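Local coordinates for ssDNA binding protein (Pyrococcus furiosus, PDB 4PSM) that probably binds single-stranded DNA and traps it in a system of tunnels that runs between its subunits, at residues R21-F24 with A25-G29; V36-A39 with A40-N44; G55-K58 with E59-V62; V76-L79 with D80-E83. All coordinates share one frame; numbering follows the deposited sequence.

Interaction 1: residues R21-F24 with A25-G29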
loop_
_atom_site.group_PDB
_atom_site.type_symbol
_atom_site.label_atom_id
_atom_site.label_comp_id
_atom_site.label_asym_id
_atom_site.label_seq_id
_atom_site.Cartn_x
_atom_site.Cartn_y
_atom_site.Cartn_z
ATOM N N ARG A 21 16.539 23.497 -5.125
ATOM C CA ARG A 21 16.529 22.162 -5.708
ATOM C C ARG A 21 17.927 21.590 -5.840
ATOM O O ARG A 21 18.178 20.448 -5.449
ATOM C CB ARG A 21 15.795 22.162 -7.041
ATOM C CG ARG A 21 14.303 22.360 -6.875
ATOM C CD ARG A 21 13.636 22.698 -8.181
ATOM N NE ARG A 21 14.046 21.803 -9.253
ATOM C CZ ARG A 21 13.687 21.974 -10.517
ATOM N NH1 ARG A 21 12.919 23.006 -10.831
ATOM N NH2 ARG A 21 14.088 21.124 -11.456
ATOM N N VAL A 22 18.839 22.397 -6.374
ATOM C CA VAL A 22 20.218 21.969 -6.566
ATOM C C VAL A 22 20.869 21.702 -5.219
ATOM O O VAL A 22 21.570 20.707 -5.038
ATOM C CB VAL A 22 21.022 23.032 -7.330
ATOM C CG1 VAL A 22 22.469 22.569 -7.543
ATOM C CG2 VAL A 22 20.348 23.312 -8.652
ATOM N N LEU A 23 20.629 22.604 -4.276
ATOM C CA LEU A 23 21.141 22.453 -2.924
ATOM C C LEU A 23 20.679 21.133 -2.269
ATOM O O LEU A 23 21.488 20.404 -1.689
ATOM C CB LEU A 23 20.741 23.664 -2.085
ATOM C CG LEU A 23 21.455 23.829 -0.745
ATOM C CD1 LEU A 23 22.957 23.683 -0.925
ATOM C CD2 LEU A 23 21.112 25.168 -0.133
ATOM N N PHE A 24 19.391 20.818 -2.376
ATOM C CA PHE A 24 18.888 19.544 -1.848
ATOM C C PHE A 24 19.616 18.353 -2.451
ATOM O O PHE A 24 19.942 17.394 -1.752
ATOM C CB PHE A 24 17.390 19.378 -2.102
ATOM C CG PHE A 24 16.531 19.908 -1.008
ATOM C CD1 PHE A 24 16.502 19.281 0.230
ATOM C CD2 PHE A 24 15.735 21.017 -1.213
ATOM C CE1 PHE A 24 15.715 19.771 1.248
ATOM C CE2 PHE A 24 14.929 21.509 -0.189
ATOM C CZ PHE A 24 14.922 20.883 1.039
ATOM N N ALA A 25 19.865 18.419 -3.754
ATOM C CA ALA A 25 20.461 17.299 -4.468
ATOM C C ALA A 25 21.920 17.056 -4.079
ATOM O O ALA A 25 22.347 15.910 -3.932
ATOM C CB ALA A 25 20.324 17.499 -5.969
ATOM N N ILE A 26 22.681 18.132 -3.895
ATOM C CA ILE A 26 24.114 18.000 -3.640
ATOM C C ILE A 26 24.477 17.834 -2.161
ATOM O O ILE A 26 25.570 17.374 -1.838
ATOM C CB ILE A 26 24.920 19.165 -4.266
ATOM C CG1 ILE A 26 24.614 20.488 -3.558
ATOM C CG2 ILE A 26 24.635 19.268 -5.767
ATOM C CD1 ILE A 26 25.194 21.704 -4.272
ATOM N N THR A 27 23.567 18.202 -1.264
ATOM C CA THR A 27 23.808 18.022 0.166
ATOM C C THR A 27 23.121 16.762 0.685
ATOM O O THR A 27 23.189 16.454 1.870
ATOM C CB THR A 27 23.309 19.225 0.980
ATOM O OG1 THR A 27 21.902 19.384 0.777
ATOM C CG2 THR A 27 24.019 20.488 0.555
ATOM N N ARG A 28 22.460 16.047 -0.219
ATOM C CA ARG A 28 21.730 14.829 0.108
ATOM C C ARG A 28 22.496 13.950 1.096
ATOM O O ARG A 28 23.644 13.573 0.852
ATOM C CB ARG A 28 21.427 14.064 -1.183
ATOM C CG ARG A 28 20.645 12.772 -1.035
ATOM C CD ARG A 28 19.295 12.961 -0.385
ATOM N NE ARG A 28 18.420 13.888 -1.029
ATOM C CZ ARG A 28 17.504 14.695 -0.506
ATOM N NH1 ARG A 28 16.825 15.410 -1.375
ATOM N NH2 ARG A 28 17.254 14.830 0.794
ATOM N N GLY A 29 21.862 13.644 2.224
ATOM C CA GLY A 29 22.464 12.776 3.215
ATOM C C GLY A 29 23.432 13.495 4.132
ATOM O O GLY A 29 23.649 13.084 5.275
#
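T27 folds back over the carbonyl of L23, one turn earlier in helix 15-26, and grips it twice. T27 OG1 donates to L23 O at 2.7 Å, while T27 N reaches the same oxygen at 3.1 Å from the other face of the carbonyl plane. The first torsion of T27 (chi1 60°) sets OG1 between backbone N and carbonyl carbon and turns CG2 the other way, where it meets L23 CD1 at 3.7 Å. The two side chains slant across each other and also pack on I75 of strand 74-87. Alongside, V22 CG1 lies 4.3 Å from I26 CG2. R28 is bent at chi2 and chi3 and turns one face of its guanidinium to F24 O, which stands 3.6 Å off the plane and toward its rim, while NH1 pairs with Q139 and E140 of the second subunit. A valine in place of T27 would probably leave L23 O with one bond from this residue instead of two, and the end of the helix held less firmly. The chemistry is thus divided: a buried hydroxyl spends its proton on the backbone of its own helix, whereas the charged arginine next to it serves the subunit interface.

Interaction 2: residues V36-A39 with A40-N44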
loop_
_atom_site.group_PDB
_atom_site.type_symbol
_atom_site.label_atom_id
_atom_site.label_comp_id
_atom_site.label_asym_id
_atom_site.label_seq_id
_atom_site.Cartn_x
_atom_site.Cartn_y
_atom_site.Cartn_z
ATOM N N VAL A 36 18.816 22.885 4.668
ATOM C CA VAL A 36 18.808 23.213 3.253
ATOM C C VAL A 36 17.837 24.355 2.989
ATOM O O VAL A 36 18.168 25.334 2.317
ATOM C CB VAL A 36 18.409 22.001 2.400
ATOM C CG1 VAL A 36 18.141 22.421 0.959
ATOM C CG2 VAL A 36 19.488 20.936 2.456
ATOM N N VAL A 37 16.633 24.231 3.531
ATOM C CA VAL A 37 15.622 25.263 3.355
ATOM C C VAL A 37 16.119 26.581 3.926
ATOM O O VAL A 37 15.935 27.642 3.335
ATOM C CB VAL A 37 14.295 24.870 4.028
ATOM C CG1 VAL A 37 13.397 26.090 4.214
ATOM C CG2 VAL A 37 13.592 23.804 3.212
ATOM N N LYS A 38 16.763 26.497 5.080
ATOM C CA LYS A 38 17.241 27.671 5.785
ATOM C C LYS A 38 18.409 28.315 5.027
ATOM O O LYS A 38 18.441 29.523 4.829
ATOM C CB LYS A 38 17.646 27.281 7.211
ATOM C CG LYS A 38 17.946 28.436 8.146
ATOM C CD LYS A 38 19.385 28.906 8.022
ATOM C CE LYS A 38 19.944 29.307 9.379
ATOM N NZ LYS A 38 19.023 30.220 10.110
ATOM N N ALA A 39 19.362 27.501 4.591
ATOM C CA ALA A 39 20.526 28.000 3.870
ATOM C C ALA A 39 20.134 28.626 2.529
ATOM O O ALA A 39 20.624 29.687 2.158
ATOM C CB ALA A 39 21.552 26.885 3.655
ATOM N N ALA A 40 19.246 27.959 1.807
ATOM C CA ALA A 40 18.816 28.430 0.504
ATOM C C ALA A 40 18.047 29.732 0.653
ATOM O O ALA A 40 18.215 30.657 -0.134
ATOM C CB ALA A 40 17.954 27.368 -0.193
ATOM N N GLY A 41 17.195 29.797 1.667
ATOM C CA GLY A 41 16.410 30.993 1.914
ATOM C C GLY A 41 17.316 32.198 2.074
ATOM O O GLY A 41 17.040 33.268 1.546
ATOM N N GLU A 42 18.414 32.009 2.798
ATOM C CA GLU A 42 19.370 33.082 3.033
ATOM C C GLU A 42 20.025 33.528 1.726
ATOM O O GLU A 42 20.005 34.704 1.386
ATOM C CB GLU A 42 20.435 32.644 4.033
ATOM C CG GLU A 42 19.897 32.266 5.402
ATOM C CD GLU A 42 21.000 31.873 6.369
ATOM O OE1 GLU A 42 20.691 31.611 7.552
ATOM O OE2 GLU A 42 22.175 31.827 5.949
ATOM N N LEU A 43 20.599 32.582 0.995
ATOM C CA LEU A 43 21.250 32.873 -0.270
ATOM C C LEU A 43 20.301 33.571 -1.244
ATOM O O LEU A 43 20.647 34.577 -1.861
ATOM C CB LEU A 43 21.819 31.593 -0.887
ATOM C CG LEU A 43 22.551 31.805 -2.213
ATOM C CD1 LEU A 43 23.557 32.949 -2.147
ATOM C CD2 LEU A 43 23.156 30.536 -2.800
ATOM N N ASN A 44 19.096 33.038 -1.368
ATOM C CA ASN A 44 18.105 33.590 -2.280
ATOM C C ASN A 44 17.715 35.007 -1.895
ATOM O O ASN A 44 17.338 35.812 -2.748
ATOM C CB ASN A 44 16.864 32.677 -2.366
ATOM C CG ASN A 44 17.143 31.390 -3.130
ATOM O OD1 ASN A 44 18.031 31.359 -3.980
ATOM N ND2 ASN A 44 16.397 30.320 -2.825
#
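V36 and A40 open a run of ordinary alpha-helical bonding inside helix 33-53, in which each carbonyl of residues 36 to 39 receives the amide four residues on. The first of these bonds, from A40 N to V36 O, measures 2.9 Å, and G41 N and E42 N donate in the same way to V37 O and K38 O. The last, from L43 N to A39 O at 3.1 Å, is almost straight, with an angle of 176° at the hydrogen. A39 O has a second partner, the indole NE1 of W77 in strand 74-87, so a buried carbonyl is satisfied both along the helix and from the sheet. The ladder runs on as N44 N donates to A40 O, and N44 O takes up the hydroxyl of Y15.

The faces of the helix differ sharply. A39 and A40 are small and buried: A39 packs on I75 of the sheet, and A40 lies against L23 of helix 15-26. On the outer side K38 and E42 form a salt bridge one turn apart. E42 runs extended beyond CG, whereas the K38 chain bends three times and lies against the carboxylate with its amine further off. E42 is poorly ordered, so the detail of this pair is doubtful. As modelled, K38 NZ and E42 OE1 stand 3.4 Å apart.

Interaction 3: residues G55-K58 with E59-V62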
loop_
_atom_site.group_PDB
_atom_site.type_symbol
_atom_site.label_atom_id
_atom_site.label_comp_id
_atom_site.label_asym_id
_atom_site.label_seq_id
_atom_site.Cartn_x
_atom_site.Cartn_y
_atom_site.Cartn_z
ATOM N N GLY A 55 19.237 45.368 -12.141
ATOM C CA GLY A 55 18.188 45.652 -13.105
ATOM C C GLY A 55 17.722 44.409 -13.849
ATOM O O GLY A 55 17.272 44.484 -14.996
ATOM N N VAL A 56 17.823 43.254 -13.199
ATOM C CA VAL A 56 17.377 42.008 -13.814
ATOM C C VAL A 56 15.862 41.867 -13.746
ATOM O O VAL A 56 15.260 42.025 -12.688
ATOM C CB VAL A 56 18.037 40.785 -13.173
ATOM C CG1 VAL A 56 17.543 39.523 -13.840
ATOM C CG2 VAL A 56 19.546 40.883 -13.290
ATOM N N LYS A 57 15.250 41.612 -14.895
ATOM C CA LYS A 57 13.818 41.345 -14.970
ATOM C C LYS A 57 13.574 39.848 -14.788
ATOM O O LYS A 57 14.508 39.048 -14.848
ATOM C CB LYS A 57 13.279 41.796 -16.325
ATOM C CG LYS A 57 13.527 43.263 -16.638
ATOM C CD LYS A 57 12.359 44.129 -16.195
ATOM C CE LYS A 57 11.097 43.781 -16.971
ATOM N NZ LYS A 57 9.913 44.555 -16.504
ATOM N N LYS A 58 12.327 39.449 -14.577
ATOM C CA LYS A 58 12.066 38.025 -14.374
ATOM C C LYS A 58 12.071 37.244 -15.692
ATOM O O LYS A 58 12.125 36.017 -15.686
ATOM C CB LYS A 58 10.781 37.785 -13.568
ATOM C CG LYS A 58 9.541 38.448 -14.120
ATOM C CD LYS A 58 8.291 37.862 -13.474
ATOM C CE LYS A 58 7.040 38.671 -13.803
ATOM N NZ LYS A 58 6.829 38.841 -15.267
ATOM N N GLU A 59 12.028 37.971 -16.811
ATOM C CA GLU A 59 12.116 37.381 -18.152
ATOM C C GLU A 59 13.563 37.077 -18.524
ATOM O O GLU A 59 13.836 36.247 -19.384
ATOM C CB GLU A 59 11.522 38.318 -19.217
ATOM C CG GLU A 59 10.022 38.548 -19.104
ATOM C CD GLU A 59 9.639 39.346 -17.872
ATOM O OE1 GLU A 59 10.139 40.481 -17.712
ATOM O OE2 GLU A 59 8.840 38.834 -17.060
ATOM N N ASP A 60 14.488 37.770 -17.878
ATOM C CA ASP A 60 15.899 37.536 -18.119
ATOM C C ASP A 60 16.298 36.149 -17.646
ATOM O O ASP A 60 15.598 35.514 -16.857
ATOM C CB ASP A 60 16.757 38.597 -17.421
ATOM C CG ASP A 60 16.491 40.002 -17.945
ATOM O OD1 ASP A 60 16.226 40.159 -19.159
ATOM O OD2 ASP A 60 16.545 40.951 -17.136
ATOM N N VAL A 61 17.436 35.687 -18.137
ATOM C CA VAL A 61 17.974 34.409 -17.737
ATOM C C VAL A 61 19.273 34.629 -16.980
ATOM O O VAL A 61 20.097 35.450 -17.361
ATOM C CB VAL A 61 18.204 33.497 -18.952
ATOM C CG1 VAL A 61 19.039 32.290 -18.567
ATOM C CG2 VAL A 61 16.861 33.076 -19.546
ATOM N N VAL A 62 19.437 33.893 -15.893
ATOM C CA VAL A 62 20.630 34.004 -15.079
ATOM C C VAL A 62 21.306 32.645 -14.944
ATOM O O VAL A 62 20.699 31.605 -15.196
ATOM C CB VAL A 62 20.287 34.540 -13.673
ATOM C CG1 VAL A 62 19.512 35.842 -13.779
ATOM C CG2 VAL A 62 19.480 33.505 -12.887
HETATM O O HOH W 1 10.098 41.682 -14.803
#
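K57 and D60 clasp each other at the two ends of a type I beta turn, 57-60, with K58 and E59 at its corners; the turn carries the chain from helix 33-53 into strand 61-71. Ahead of it, G55 ends the helix in a Schellman motif, its positive phi (66°) suiting a residue without a side chain. V56 follows, its CG1 lying 3.8 Å from D60 CB and 4.2 Å from V62 CG1, an apolar link between loop and strand. K57 N donates to D60 OD2 at 2.7 Å, approaching from above the carboxylate plane, and K57 O accepts D60 N in a longer bond of 3.3 Å. The same carboxylate pairs with K88 and takes the backbone N of K89, so D60 ties the turn to the residues that follow strand 74-87. The side chain of K57 crosses that of E59 at a slant, with K57 CE 3.5 Å from E59 OE1; their charges are near but form no salt bridge. K58 closes the segment: bent only at chi4 (55°), it lets NZ meet E59 OE2 at 2.7 Å, nearly along the C-O axis, while also binding a sulfate ion. A water accepts from K58 N and donates to E59 OE1 at 3.1 Å.

Interaction 4: residues V76-L79 with D80-E83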
loop_
_atom_site.group_PDB
_atom_site.type_symbol
_atom_site.label_atom_id
_atom_site.label_comp_id
_atom_site.label_asym_id
_atom_site.label_seq_id
_atom_site.Cartn_x
_atom_site.Cartn_y
_atom_site.Cartn_z
ATOM N N VAL A 76 27.472 26.646 5.188
ATOM C CA VAL A 76 28.054 27.977 5.313
ATOM C C VAL A 76 28.434 28.505 3.931
ATOM O O VAL A 76 29.327 27.986 3.258
ATOM C CB VAL A 76 29.247 28.025 6.317
ATOM C CG1 VAL A 76 29.051 27.001 7.437
ATOM C CG2 VAL A 76 30.575 27.816 5.619
ATOM N N TRP A 77 27.710 29.521 3.487
ATOM C CA TRP A 77 27.960 30.079 2.175
ATOM C C TRP A 77 29.266 30.850 2.198
ATOM O O TRP A 77 29.662 31.390 3.229
ATOM C CB TRP A 77 26.817 31.001 1.746
ATOM C CG TRP A 77 25.494 30.309 1.598
ATOM C CD1 TRP A 77 24.374 30.507 2.354
ATOM C CD2 TRP A 77 25.151 29.308 0.628
ATOM N NE1 TRP A 77 23.352 29.695 1.914
ATOM C CE2 TRP A 77 23.804 28.948 0.858
ATOM C CE3 TRP A 77 25.851 28.681 -0.411
ATOM C CZ2 TRP A 77 23.144 27.995 0.086
ATOM C CZ3 TRP A 77 25.196 27.728 -1.172
ATOM C CH2 TRP A 77 23.855 27.393 -0.918
ATOM N N ASN A 78 29.946 30.867 1.059
ATOM C CA ASN A 78 31.067 31.766 0.838
ATOM C C ASN A 78 30.614 32.848 -0.132
ATOM O O ASN A 78 30.757 32.709 -1.348
ATOM C CB ASN A 78 32.263 31.005 0.275
ATOM C CG ASN A 78 33.440 31.911 -0.026
ATOM O OD1 ASN A 78 33.490 33.058 0.422
ATOM N ND2 ASN A 78 34.397 31.398 -0.790
ATOM N N LEU A 79 30.041 33.913 0.416
ATOM C CA LEU A 79 29.431 34.963 -0.387
ATOM C C LEU A 79 30.402 35.573 -1.396
ATOM O O LEU A 79 29.990 36.115 -2.423
ATOM C CB LEU A 79 28.864 36.042 0.531
ATOM C CG LEU A 79 27.436 35.827 1.050
ATOM C CD1 LEU A 79 26.780 34.502 0.649
ATOM C CD2 LEU A 79 27.186 36.225 2.513
ATOM N N ASP A 80 31.691 35.476 -1.101
ATOM C CA ASP A 80 32.717 35.984 -1.998
ATOM C C ASP A 80 32.678 35.245 -3.332
ATOM O O ASP A 80 32.843 35.847 -4.389
ATOM C CB ASP A 80 34.101 35.844 -1.360
ATOM C CG ASP A 80 34.178 36.488 0.012
ATOM O OD1 ASP A 80 34.567 37.674 0.093
ATOM O OD2 ASP A 80 33.850 35.806 1.009
ATOM N N SER A 81 32.448 33.937 -3.270
ATOM C CA SER A 81 32.476 33.080 -4.456
ATOM C C SER A 81 31.229 33.199 -5.341
ATOM O O SER A 81 31.185 32.625 -6.428
ATOM C CB SER A 81 32.664 31.616 -4.040
ATOM O OG SER A 81 31.563 31.156 -3.262
ATOM N N LEU A 82 30.221 33.935 -4.880
ATOM C CA LEU A 82 28.958 34.032 -5.608
ATOM C C LEU A 82 29.098 34.758 -6.935
ATOM O O LEU A 82 29.562 35.898 -6.992
ATOM C CB LEU A 82 27.887 34.731 -4.777
ATOM C CG LEU A 82 26.577 34.914 -5.538
ATOM C CD1 LEU A 82 25.923 33.563 -5.800
ATOM C CD2 LEU A 82 25.634 35.851 -4.803
ATOM N N GLU A 83 28.679 34.088 -8.000
ATOM C CA GLU A 83 28.671 34.675 -9.328
ATOM C C GLU A 83 27.262 34.630 -9.900
ATOM O O GLU A 83 26.587 33.605 -9.851
ATOM C CB GLU A 83 29.646 33.943 -10.250
ATOM C CG GLU A 83 30.618 33.025 -9.520
ATOM C CD GLU A 83 31.817 32.646 -10.368
ATOM O OE1 GLU A 83 31.941 31.459 -10.737
ATOM O OE2 GLU A 83 32.642 33.538 -10.659
#
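N78 O is gripped twice by S81, whose hydroxyl OG donates to it at 2.6 Å and whose backbone N donates at 2.8 Å. The hydroxyl comes in the carbonyl plane, whereas the amide sits 43° out of it, so the two donors share the oxygen from different directions. The first torsion of S81 (chi1 63°) swings OG back over its own backbone toward that carbonyl. The same hydroxyl oxygen takes up the amide of D67 in strand 61-71, so it links the turn to the neighbouring strand. One residue further on, L82 N donates to L79 O at 3.3 Å, again from well above the carbonyl plane, and the side chain of L82 packs on I64 and V66.

The side chain of N78 turns forward, and its OD1 accepts a weak bond from D80 N at 3.4 Å. N78 OD1 also lies 2.8 Å from D80 OD2, but two acceptors so close are unfavourable, which leaves the modelled placement of this pair doubtful. An alanine here would probably cost D80 N at most a weak acceptor, and would take away the amide that lies against S81. The bonds 78-81 and 79-82 make two overlapping type I beta turns, which interrupt strand 74-87, the partner of 61-71 in a beta hairpin.

From the N terminus, interaction 1 closes the last turn of helix 15-26, and interaction 2 lies within the next helix, 33-53. Interaction 3 then bends the chain out of that helix into strand 61-71, and interaction 4 interrupts the following strand, 74-87. Each closes only a local loop before the next opens, so the four stand in series and none nests in or crosses another. In space, interactions 1, 2 and 4 touch: F24 and T27 pack on V36, and W77 of interaction 4 reaches both helices. Interaction 3 stands apart, its nearest atoms about 7 Å from interaction 4, although both belong to neighbouring strands of the same antiparallel sheet.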